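Local coordinates for serine-rich secreted cell wall anchored (LPXTG-motif ) protein (Lactobacillus reuteri ATCC 53608, PDB 5NXK), which probably acts as a surface adhesin, a serine-rich repeat protein whose beta-solenoid binding region is thought to attach the bacterium to its host in the gut, at residues S210-I216 against A240-K246; N272-I278 against T298-Q304; E7-K11 against I28-I34; A13-A17 against T35-R41. All coordinates share one frame; numbering follows the deposited sequence.

Overall arrangement
The chain winds into a right-handed beta-solenoid; two of the contacts lie at its N-terminal end, the others in its C-terminal part. Contacts 3 and 4 come first along the chain and interlock, their segments alternating: both use helix 7-14, which covers the N-terminal end of the coil and meets strand 28-30, then strand 34-36. Their centres lie about 14 Å apart. Contacts 1 and 2 follow in series, about 9 Å apart between centres, and join neighbouring coils of one parallel sheet, contact 2 being its last pair; strand 28-30 of contact 3 belongs to the same sheet. Contacts 1 and 3 are about 34 Å apart between centres. Coil-to-coil pairing thus builds the rod, while a helix closes one end.

Contact 1. Residues S210-I216 against A240-K246; sequences SLTMENI and AVKMSAK
This is a coil-to-coil contact of a parallel beta-solenoid: strands 210-214 and 240-244, one turn apart, pair in register within a long parallel sheet. Their axes come within 4.3 Å at 15°. The backbone bonds pass back and forth, Leu211 N giving to Ala240 O at 2.9 Å and Lys242 N to Leu211 O at 2.9 Å, and the pattern continues through Met213 to Asn215.

Leu211, Val241, Met213 and Met243 face the interior, where apolar residues stack on apolar ones, methionine on methionine. The two methionines run side by side in the same direction, each bent at its last torsion (chi3 -69° in Met213), and the methyl CE of Met213 reaches SD of Met243 at 3.4 Å. Flexible, unbranched thioether chains suit this place because they can fold to fill the core, Met243 beside Leu275 of the next coil, Met213 beside Met188 and Ile223. On the other face lie Thr212, Glu214 and Lys242, polar residues suited to the solvent side. Glu214 and Lys242 lie alongside each other, but their charged atoms do not touch.

Where the strands end, Asn215 turns its amide to Asp187, Leu179 and Asn181. Small Ser244 lets the chain of Ile216 fold over it: CB of Ile216 rests 3.3 Å from Ser244 OG, and the same hydroxyl accepts a weak bond from Ile216 N at 3.2 Å.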
# COMPACT_ATOMS: atom_id res chain seq x y z
N SER A 210 -3.23 7.81 13.27
CA SER A 210 -2.97 8.97 12.45
C SER A 210 -2.44 8.53 11.09
O SER A 210 -1.68 7.55 10.96
CB SER A 210 -2.00 9.95 13.15
OG SER A 210 -0.64 9.69 12.85
N LEU A 211 -2.90 9.22 10.06
CA LEU A 211 -2.44 9.00 8.70
C LEU A 211 -2.06 10.35 8.13
O LEU A 211 -2.88 11.26 8.08
CB LEU A 211 -3.53 8.35 7.84
CG LEU A 211 -3.18 8.29 6.35
CD1 LEU A 211 -1.92 7.45 6.13
CD2 LEU A 211 -4.33 7.70 5.53
N THR A 212 -0.80 10.48 7.73
CA THR A 212 -0.31 11.73 7.18
C THR A 212 0.29 11.50 5.79
O THR A 212 1.23 10.72 5.63
CB THR A 212 0.75 12.37 8.10
OG1 THR A 212 0.19 12.56 9.41
CG2 THR A 212 1.20 13.70 7.56
N MET A 213 -0.29 12.16 4.79
CA MET A 213 0.19 12.09 3.41
C MET A 213 0.16 13.49 2.82
O MET A 213 -0.70 13.85 2.02
CB MET A 213 -0.63 11.09 2.58
CG MET A 213 -0.87 9.77 3.28
SD MET A 213 -1.29 8.38 2.17
CE MET A 213 -2.90 8.91 1.66
N GLU A 214 1.14 14.29 3.25
CA GLU A 214 1.21 15.69 2.87
C GLU A 214 2.14 15.82 1.67
O GLU A 214 3.32 16.10 1.82
CB GLU A 214 1.70 16.53 4.05
CG GLU A 214 0.65 16.62 5.15
CD GLU A 214 1.12 17.41 6.36
OE1 GLU A 214 2.22 17.11 6.88
OE2 GLU A 214 0.38 18.30 6.80
N ASN A 215 1.58 15.63 0.48
CA ASN A 215 2.39 15.43 -0.72
C ASN A 215 1.99 16.37 -1.84
O ASN A 215 2.14 16.05 -3.03
CB ASN A 215 2.27 13.97 -1.15
CG ASN A 215 2.89 13.03 -0.14
OD1 ASN A 215 4.01 13.26 0.32
ND2 ASN A 215 2.17 11.95 0.21
N ILE A 216 1.51 17.54 -1.45
CA ILE A 216 1.00 18.54 -2.38
C ILE A 216 2.10 19.02 -3.35
O ILE A 216 1.79 19.50 -4.44
CB ILE A 216 0.39 19.74 -1.59
CG1 ILE A 216 -0.48 20.61 -2.50
CG2 ILE A 216 1.47 20.55 -0.88
CD1 ILE A 216 -1.54 21.36 -1.74
N ALA A 240 -6.78 10.91 13.38
CA ALA A 240 -6.27 12.16 12.83
C ALA A 240 -5.74 11.90 11.42
O ALA A 240 -4.86 11.07 11.21
CB ALA A 240 -5.16 12.72 13.72
N VAL A 241 -6.30 12.61 10.45
CA VAL A 241 -5.90 12.45 9.06
C VAL A 241 -5.47 13.78 8.48
O VAL A 241 -6.19 14.78 8.60
CB VAL A 241 -7.06 11.86 8.22
CG1 VAL A 241 -6.73 11.91 6.72
CG2 VAL A 241 -7.38 10.43 8.66
N LYS A 242 -4.30 13.81 7.85
CA LYS A 242 -3.83 15.02 7.19
C LYS A 242 -3.31 14.65 5.82
O LYS A 242 -2.35 13.89 5.73
CB LYS A 242 -2.69 15.70 7.96
CG LYS A 242 -2.99 16.23 9.34
CD LYS A 242 -1.67 16.74 9.93
CE LYS A 242 -1.86 17.83 10.96
NZ LYS A 242 -2.30 17.28 12.27
N MET A 243 -3.95 15.15 4.77
CA MET A 243 -3.49 14.83 3.43
C MET A 243 -3.50 16.05 2.51
O MET A 243 -4.39 16.92 2.61
CB MET A 243 -4.34 13.70 2.80
CG MET A 243 -4.50 12.47 3.68
SD MET A 243 -5.27 11.06 2.83
CE MET A 243 -6.85 11.71 2.37
N SER A 244 -2.55 16.09 1.59
CA SER A 244 -2.56 17.11 0.55
C SER A 244 -2.02 16.53 -0.75
O SER A 244 -1.15 15.67 -0.74
CB SER A 244 -1.74 18.33 0.98
OG SER A 244 -0.38 17.98 1.15
N ALA A 245 -2.55 17.01 -1.87
CA ALA A 245 -2.17 16.54 -3.20
C ALA A 245 -2.47 17.65 -4.19
O ALA A 245 -3.18 18.59 -3.85
CB ALA A 245 -2.92 15.27 -3.57
N LYS A 246 -1.93 17.56 -5.41
CA LYS A 246 -2.18 18.63 -6.39
C LYS A 246 -3.63 18.64 -6.85
O LYS A 246 -4.24 19.71 -6.95
CB LYS A 246 -1.25 18.49 -7.60
CG LYS A 246 0.23 18.60 -7.28
CD LYS A 246 1.06 18.35 -8.54
CE LYS A 246 2.55 18.41 -8.27
NZ LYS A 246 3.35 17.99 -9.45

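Contact 2. Residues N272-I278 against T298-Q304; sequences NVHLEVI and TATLIKQ
Strands 272-277 and 298-303 form the last pair of a beta-solenoid sheet, with 298-303 as its outermost strand in the chain. They run parallel and in register. Backbone bonds join them from Val273 N to Thr298 O (3.0 Å) through to Gln304 N and Val277 O (2.8 Å).

On the inner face, Leu275 and Leu301 point the same way side by side, their CD1 atoms 3.9 Å apart, and both also touch Phe283. Leu275 is buried; Leu301 continues its row on the last strand, exposed itself but partly covering Leu275. The outer face is mixed. His274, with CG anti to its backbone N (chi1 -175°), carries its ring outward and obliquely toward the strand's C-terminal end, which puts His274 NE2 3.5 Å from Ile302 CD1. The ring also passes close to Thr300.

Further on, the extended chain of Glu276 passes Ile302 CG2 and meets Gln304. Gln304 NE2 gives a nearly straight bond (171°) to OE2 of Glu276 at 2.6 Å, on the anti side of the carboxylate, with the amide and carboxylate planes turned 61° apart. At the end of its strand Lys303, bent at its last torsion, brings NZ to Ile278 O, just past the neighbouring strand, at 3.1 Å and also to the carbonyl O of Gln304, tying together the two departing chains. Stacked in-register strands with matched apolar residues inside are the hallmark of the parallel beta-solenoid.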
# COMPACT_ATOMS: atom_id res chain seq x y z
N ASN A 272 -10.47 13.96 13.23
CA ASN A 272 -10.03 15.27 12.77
C ASN A 272 -9.35 15.08 11.43
O ASN A 272 -8.29 14.44 11.33
CB ASN A 272 -9.10 15.93 13.79
CG ASN A 272 -9.84 16.43 15.02
OD1 ASN A 272 -9.97 15.71 16.02
ND2 ASN A 272 -10.33 17.66 14.95
N VAL A 273 -10.00 15.57 10.38
CA VAL A 273 -9.54 15.34 9.02
C VAL A 273 -9.22 16.69 8.36
O VAL A 273 -10.05 17.60 8.36
CB VAL A 273 -10.60 14.57 8.19
CG1 VAL A 273 -10.19 14.44 6.74
CG2 VAL A 273 -10.86 13.19 8.80
N HIS A 274 -8.01 16.83 7.85
CA HIS A 274 -7.59 18.06 7.20
C HIS A 274 -7.07 17.72 5.82
O HIS A 274 -6.12 16.95 5.66
CB HIS A 274 -6.52 18.77 8.02
CG HIS A 274 -6.13 20.10 7.46
ND1 HIS A 274 -5.35 20.23 6.32
CD2 HIS A 274 -6.42 21.36 7.86
CE1 HIS A 274 -5.18 21.51 6.06
NE2 HIS A 274 -5.82 22.22 6.97
N LEU A 275 -7.71 18.29 4.81
CA LEU A 275 -7.44 17.92 3.42
C LEU A 275 -7.20 19.15 2.60
O LEU A 275 -7.91 20.15 2.75
CB LEU A 275 -8.62 17.13 2.84
CG LEU A 275 -9.10 15.90 3.61
CD1 LEU A 275 -10.31 15.32 2.90
CD2 LEU A 275 -8.00 14.86 3.75
N GLU A 276 -6.22 19.09 1.70
CA GLU A 276 -5.90 20.24 0.87
C GLU A 276 -5.55 19.81 -0.55
O GLU A 276 -4.83 18.85 -0.73
CB GLU A 276 -4.73 21.03 1.48
CG GLU A 276 -4.39 22.29 0.70
CD GLU A 276 -3.50 23.24 1.48
OE1 GLU A 276 -3.38 23.08 2.72
OE2 GLU A 276 -2.94 24.16 0.85
N VAL A 277 -6.09 20.51 -1.55
CA VAL A 277 -5.71 20.28 -2.95
C VAL A 277 -5.46 21.61 -3.65
O VAL A 277 -5.72 22.67 -3.09
CB VAL A 277 -6.79 19.49 -3.74
CG1 VAL A 277 -7.01 18.07 -3.14
CG2 VAL A 277 -8.09 20.28 -3.80
N ILE A 278 -5.01 21.56 -4.90
CA ILE A 278 -4.79 22.78 -5.66
C ILE A 278 -5.83 22.95 -6.77
O ILE A 278 -6.54 23.95 -6.80
CB ILE A 278 -3.37 22.82 -6.29
CG1 ILE A 278 -2.31 22.62 -5.21
CG2 ILE A 278 -3.13 24.14 -7.01
CD1 ILE A 278 -0.88 22.68 -5.74
N THR A 298 -14.85 16.34 12.79
CA THR A 298 -14.37 17.66 12.41
C THR A 298 -13.56 17.53 11.14
O THR A 298 -12.62 16.74 11.08
CB THR A 298 -13.50 18.29 13.52
OG1 THR A 298 -14.26 18.37 14.72
CG2 THR A 298 -13.01 19.69 13.13
N ALA A 299 -13.91 18.29 10.11
CA ALA A 299 -13.16 18.22 8.87
C ALA A 299 -12.97 19.60 8.29
O ALA A 299 -13.86 20.45 8.36
CB ALA A 299 -13.86 17.30 7.86
N THR A 300 -11.79 19.79 7.71
CA THR A 300 -11.48 21.00 6.98
C THR A 300 -11.01 20.61 5.59
O THR A 300 -10.05 19.84 5.46
CB THR A 300 -10.40 21.82 7.70
OG1 THR A 300 -10.90 22.19 8.99
CG2 THR A 300 -10.04 23.08 6.91
N LEU A 301 -11.70 21.10 4.56
CA LEU A 301 -11.36 20.79 3.18
C LEU A 301 -10.96 22.06 2.44
O LEU A 301 -11.76 22.98 2.32
CB LEU A 301 -12.53 20.10 2.46
CG LEU A 301 -12.68 18.57 2.57
CD1 LEU A 301 -12.82 18.15 4.02
CD2 LEU A 301 -13.90 18.08 1.76
N ILE A 302 -9.74 22.09 1.93
CA ILE A 302 -9.18 23.30 1.34
C ILE A 302 -8.81 23.09 -0.12
O ILE A 302 -8.30 22.05 -0.51
CB ILE A 302 -7.94 23.78 2.14
CG1 ILE A 302 -8.37 24.20 3.55
CG2 ILE A 302 -7.25 24.95 1.44
CD1 ILE A 302 -7.22 24.29 4.53
N LYS A 303 -9.12 24.09 -0.94
CA LYS A 303 -8.62 24.16 -2.30
C LYS A 303 -7.84 25.46 -2.49
O LYS A 303 -8.38 26.55 -2.25
CB LYS A 303 -9.78 24.09 -3.30
CG LYS A 303 -9.35 24.11 -4.77
CD LYS A 303 -10.49 24.60 -5.65
CE LYS A 303 -10.03 24.86 -7.08
NZ LYS A 303 -8.92 25.85 -7.20
N GLN A 304 -6.58 25.37 -2.91
CA GLN A 304 -5.81 26.59 -3.16
C GLN A 304 -6.36 27.25 -4.41
O GLN A 304 -6.97 26.57 -5.24
CB GLN A 304 -4.33 26.29 -3.33
CG GLN A 304 -3.72 25.61 -2.14
CD GLN A 304 -2.22 25.45 -2.28
OE1 GLN A 304 -1.62 25.88 -3.28
NE2 GLN A 304 -1.60 24.79 -1.30
O HOH W 1 -10.25 19.52 10.88

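Contact 3. Residues E7-K11 against I28-I34; sequences EEELK and ITLNNAI
The axis of helix 7-11 runs at 81° to strand 28-30 and 8.6 Å from it, so the helix lies across the end of the beta-solenoid as an N-terminal cap on its first coil.

Glu7 makes the polar half of the contact. Its chain is extended, and a chi1 of 174° turns CG away from the backbone N, which carries the carboxylate past Leu30 to the turn that follows the strand. There the carboxylate receives two successive backbone amides: Asn31 N bonds to Glu7 OE1 at 2.9 Å, almost straight at the hydrogen but 34° out of the carboxylate plane, while Asn32 N approaches the syn lone pair of Glu7 OE2 at 2.9 Å. Two bonds fix the rotation of the group, and a glutamate, with its long arm and two acceptors, is well matched to a turn presenting successive N-H groups. A water lies 2.7 Å from both Glu7 OE1 and Thr29 O, bridging them.

The apolar half lies under the helix, where Leu10 points at the coil and meets three residues. Its CB and CD2 touch Ile28 CD1; CD2 also approaches Leu30 CD2, the two leucines crossing at about a right angle. These branched residues plug the end of the hydrophobic interior, with Val4 joining Leu10 and Ile28. Ile34 closes the set by extending CD1 beneath the helix backbone, 3.6 Å from Lys11 CA and 4.1 Å from Leu10 CG.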
# COMPACT_ATOMS: atom_id res chain seq x y z
N GLU A 7 21.19 -13.39 1.98
CA GLU A 7 20.17 -13.68 0.97
C GLU A 7 19.81 -15.16 0.92
O GLU A 7 18.64 -15.51 0.92
CB GLU A 7 20.64 -13.20 -0.41
CG GLU A 7 19.70 -13.60 -1.54
CD GLU A 7 19.93 -12.80 -2.82
OE1 GLU A 7 21.01 -12.17 -2.96
OE2 GLU A 7 19.01 -12.77 -3.67
N GLU A 8 20.82 -16.03 0.88
CA GLU A 8 20.56 -17.46 0.77
C GLU A 8 19.83 -18.01 2.00
O GLU A 8 18.92 -18.84 1.86
CB GLU A 8 21.87 -18.24 0.57
CG GLU A 8 22.46 -18.11 -0.83
CD GLU A 8 21.46 -18.38 -1.94
OE1 GLU A 8 20.82 -19.46 -1.93
OE2 GLU A 8 21.31 -17.52 -2.84
N GLU A 9 20.19 -17.54 3.19
CA GLU A 9 19.49 -18.00 4.39
C GLU A 9 18.05 -17.47 4.44
O GLU A 9 17.12 -18.19 4.82
CB GLU A 9 20.26 -17.58 5.66
CG GLU A 9 21.60 -18.29 5.84
CD GLU A 9 22.45 -17.73 6.99
OE1 GLU A 9 22.05 -16.75 7.64
OE2 GLU A 9 23.54 -18.30 7.25
N LEU A 10 17.86 -16.21 4.03
CA LEU A 10 16.51 -15.66 4.02
C LEU A 10 15.64 -16.41 3.02
O LEU A 10 14.49 -16.75 3.30
CB LEU A 10 16.53 -14.16 3.69
CG LEU A 10 15.15 -13.48 3.72
CD1 LEU A 10 14.49 -13.65 5.09
CD2 LEU A 10 15.28 -12.01 3.35
N LYS A 11 16.20 -16.65 1.84
CA LYS A 11 15.52 -17.39 0.79
C LYS A 11 15.14 -18.78 1.27
O LYS A 11 14.00 -19.22 1.07
CB LYS A 11 16.40 -17.49 -0.46
CG LYS A 11 15.80 -18.35 -1.55
CD LYS A 11 16.69 -18.43 -2.79
CE LYS A 11 16.12 -19.40 -3.81
NZ LYS A 11 17.01 -19.58 -4.99
N ILE A 28 20.37 -7.34 5.03
CA ILE A 28 20.41 -8.29 3.93
C ILE A 28 20.21 -7.59 2.60
O ILE A 28 19.28 -6.79 2.43
CB ILE A 28 19.33 -9.37 4.11
CG1 ILE A 28 19.60 -10.14 5.42
CG2 ILE A 28 19.31 -10.30 2.91
CD1 ILE A 28 18.75 -11.36 5.61
N THR A 29 21.08 -7.91 1.64
CA THR A 29 20.90 -7.42 0.28
C THR A 29 20.47 -8.56 -0.64
O THR A 29 21.16 -9.59 -0.73
CB THR A 29 22.18 -6.78 -0.27
OG1 THR A 29 22.54 -5.66 0.54
CG2 THR A 29 21.96 -6.31 -1.70
N LEU A 30 19.36 -8.36 -1.34
CA LEU A 30 18.83 -9.36 -2.25
C LEU A 30 19.14 -9.02 -3.70
O LEU A 30 18.67 -8.01 -4.23
CB LEU A 30 17.31 -9.51 -2.08
CG LEU A 30 16.77 -9.74 -0.66
CD1 LEU A 30 15.25 -9.77 -0.66
CD2 LEU A 30 17.34 -11.01 -0.07
N ASN A 31 19.95 -9.86 -4.35
CA ASN A 31 20.24 -9.70 -5.77
C ASN A 31 19.17 -10.37 -6.63
O ASN A 31 19.04 -10.10 -7.83
CB ASN A 31 21.62 -10.26 -6.10
CG ASN A 31 22.73 -9.55 -5.34
OD1 ASN A 31 23.40 -10.14 -4.50
ND2 ASN A 31 22.90 -8.26 -5.62
N ASN A 32 18.39 -11.23 -6.00
CA ASN A 32 17.31 -11.92 -6.69
C ASN A 32 15.99 -11.76 -5.94
O ASN A 32 16.00 -11.52 -4.73
CB ASN A 32 17.66 -13.40 -6.82
CG ASN A 32 18.93 -13.62 -7.60
OD1 ASN A 32 18.96 -13.47 -8.82
ND2 ASN A 32 20.01 -13.94 -6.89
N ALA A 33 14.87 -11.89 -6.64
CA ALA A 33 13.58 -11.96 -5.98
C ALA A 33 13.43 -13.33 -5.33
O ALA A 33 13.93 -14.32 -5.85
CB ALA A 33 12.44 -11.71 -6.97
N ILE A 34 12.74 -13.38 -4.20
CA ILE A 34 12.44 -14.64 -3.53
C ILE A 34 10.96 -14.97 -3.72
O ILE A 34 10.11 -14.18 -3.33
CB ILE A 34 12.75 -14.57 -2.02
CG1 ILE A 34 14.25 -14.41 -1.78
CG2 ILE A 34 12.25 -15.82 -1.32
CD1 ILE A 34 14.59 -14.11 -0.33
O HOH W 2 23.20 -10.95 -1.90

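Contact 4. Residues A13-A17 against T35-R41; sequences ALRDA and TINNGNR
Arg41 reaches across to the end of helix 7-14 and lays its flat guanidinium against the chain leaving it. The side chain is bent at chi2 and chi3 (-63° and -61°), which folds it back so that one face of the group lies under Asp16 C and Ala17 CA, each 3.6 Å above the plane, while the edge is turned to Leu14. In that edge NH1 gives a bond to Leu14 O at 2.8 Å, near the guanidinium plane, and NH2 adds a weak one to the same oxygen. NH1 also bonds Asn38 OD1 at 3.0 Å, on a lone pair of the amide oxygen, and Ile19 O takes NH2. An arginine suits this place, since its several N-H groups can bond at once to Leu14 O at the helix end, Asn38 OD1 and Ile19 O.

The amide of Asn38, held by Arg41, turns its ND2 side against the methyl of Ala17, 3.3 Å from CB, a spot where a small residue fits. Arg15, bent at chi3, brings NH1 obliquely to Thr35 O in a weak bond. Deeper, Leu14 CD2 meets Ile36 CD1 at 4.2 Å, joining Ile22, Ile43 and Ile61 in the interior. A short helix sealing the apolar core of the first coil is typical of N-terminal caps in parallel beta-helix folds such as the pectate lyase-like family.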
# COMPACT_ATOMS: atom_id res chain seq x y z
N ALA A 13 14.73 -19.84 4.35
CA ALA A 13 13.72 -19.77 5.40
C ALA A 13 12.33 -19.47 4.82
O ALA A 13 11.33 -20.07 5.23
CB ALA A 13 14.10 -18.73 6.43
N LEU A 14 12.27 -18.53 3.89
CA LEU A 14 11.00 -18.14 3.28
C LEU A 14 10.43 -19.24 2.39
O LEU A 14 9.22 -19.37 2.26
CB LEU A 14 11.17 -16.85 2.46
CG LEU A 14 11.39 -15.57 3.27
CD1 LEU A 14 11.68 -14.41 2.33
CD2 LEU A 14 10.22 -15.27 4.17
N ARG A 15 11.30 -20.05 1.79
CA ARG A 15 10.82 -21.09 0.89
C ARG A 15 10.55 -22.39 1.63
O ARG A 15 10.13 -23.38 1.04
CB ARG A 15 11.80 -21.32 -0.26
CG ARG A 15 11.83 -20.16 -1.25
CD ARG A 15 12.81 -20.39 -2.38
NE ARG A 15 12.51 -21.64 -3.09
CZ ARG A 15 11.60 -21.75 -4.04
NH1 ARG A 15 10.87 -20.70 -4.41
NH2 ARG A 15 11.40 -22.93 -4.63
N ASP A 16 10.73 -22.35 2.95
CA ASP A 16 10.51 -23.54 3.78
C ASP A 16 9.12 -23.44 4.38
O ASP A 16 8.86 -22.60 5.24
CB ASP A 16 11.58 -23.64 4.87
CG ASP A 16 11.41 -24.86 5.78
OD1 ASP A 16 10.29 -25.41 5.91
OD2 ASP A 16 12.42 -25.25 6.40
N ALA A 17 8.24 -24.34 3.94
CA ALA A 17 6.80 -24.26 4.22
C ALA A 17 6.45 -24.44 5.69
O ALA A 17 5.32 -24.17 6.09
CB ALA A 17 6.06 -25.29 3.38
N THR A 35 10.65 -16.14 -4.28
CA THR A 35 9.25 -16.50 -4.49
C THR A 35 8.73 -17.44 -3.40
O THR A 35 9.37 -18.42 -3.06
CB THR A 35 9.02 -17.17 -5.86
OG1 THR A 35 9.29 -16.23 -6.91
CG2 THR A 35 7.58 -17.65 -5.99
N ILE A 36 7.55 -17.11 -2.88
CA ILE A 36 6.82 -17.94 -1.95
C ILE A 36 5.57 -18.44 -2.65
O ILE A 36 4.66 -17.67 -2.96
CB ILE A 36 6.41 -17.17 -0.68
CG1 ILE A 36 7.61 -16.44 -0.08
CG2 ILE A 36 5.72 -18.11 0.31
CD1 ILE A 36 7.27 -15.62 1.16
N ASN A 37 5.51 -19.75 -2.90
CA ASN A 37 4.39 -20.32 -3.63
C ASN A 37 4.07 -21.73 -3.17
O ASN A 37 3.65 -22.58 -3.96
CB ASN A 37 4.66 -20.31 -5.14
CG ASN A 37 5.88 -21.13 -5.53
OD1 ASN A 37 6.54 -21.73 -4.68
ND2 ASN A 37 6.16 -21.18 -6.82
N ASN A 38 4.29 -21.98 -1.88
CA ASN A 38 4.14 -23.32 -1.35
C ASN A 38 2.98 -23.47 -0.37
O ASN A 38 3.09 -24.19 0.62
CB ASN A 38 5.46 -23.75 -0.70
CG ASN A 38 5.92 -22.82 0.40
OD1 ASN A 38 5.35 -21.75 0.62
ND2 ASN A 38 7.02 -23.19 1.07
N GLY A 39 1.87 -22.79 -0.68
CA GLY A 39 0.60 -23.04 -0.01
C GLY A 39 0.26 -22.06 1.10
O GLY A 39 0.66 -20.89 1.05
N ASN A 40 -0.50 -22.54 2.09
CA ASN A 40 -0.83 -21.74 3.25
C ASN A 40 0.43 -21.41 4.03
O ASN A 40 1.21 -22.29 4.35
CB ASN A 40 -1.82 -22.47 4.17
CG ASN A 40 -3.22 -22.61 3.56
OD1 ASN A 40 -3.70 -21.71 2.86
ND2 ASN A 40 -3.87 -23.74 3.83
N ARG A 41 0.63 -20.12 4.32
CA ARG A 41 1.81 -19.68 5.05
C ARG A 41 1.44 -18.59 6.03
O ARG A 41 0.62 -17.72 5.73
CB ARG A 41 2.91 -19.18 4.10
CG ARG A 41 3.53 -20.24 3.20
CD ARG A 41 4.26 -21.34 4.00
NE ARG A 41 5.39 -20.84 4.80
CZ ARG A 41 6.58 -20.51 4.29
NH1 ARG A 41 6.79 -20.60 2.99
NH2 ARG A 41 7.55 -20.08 5.09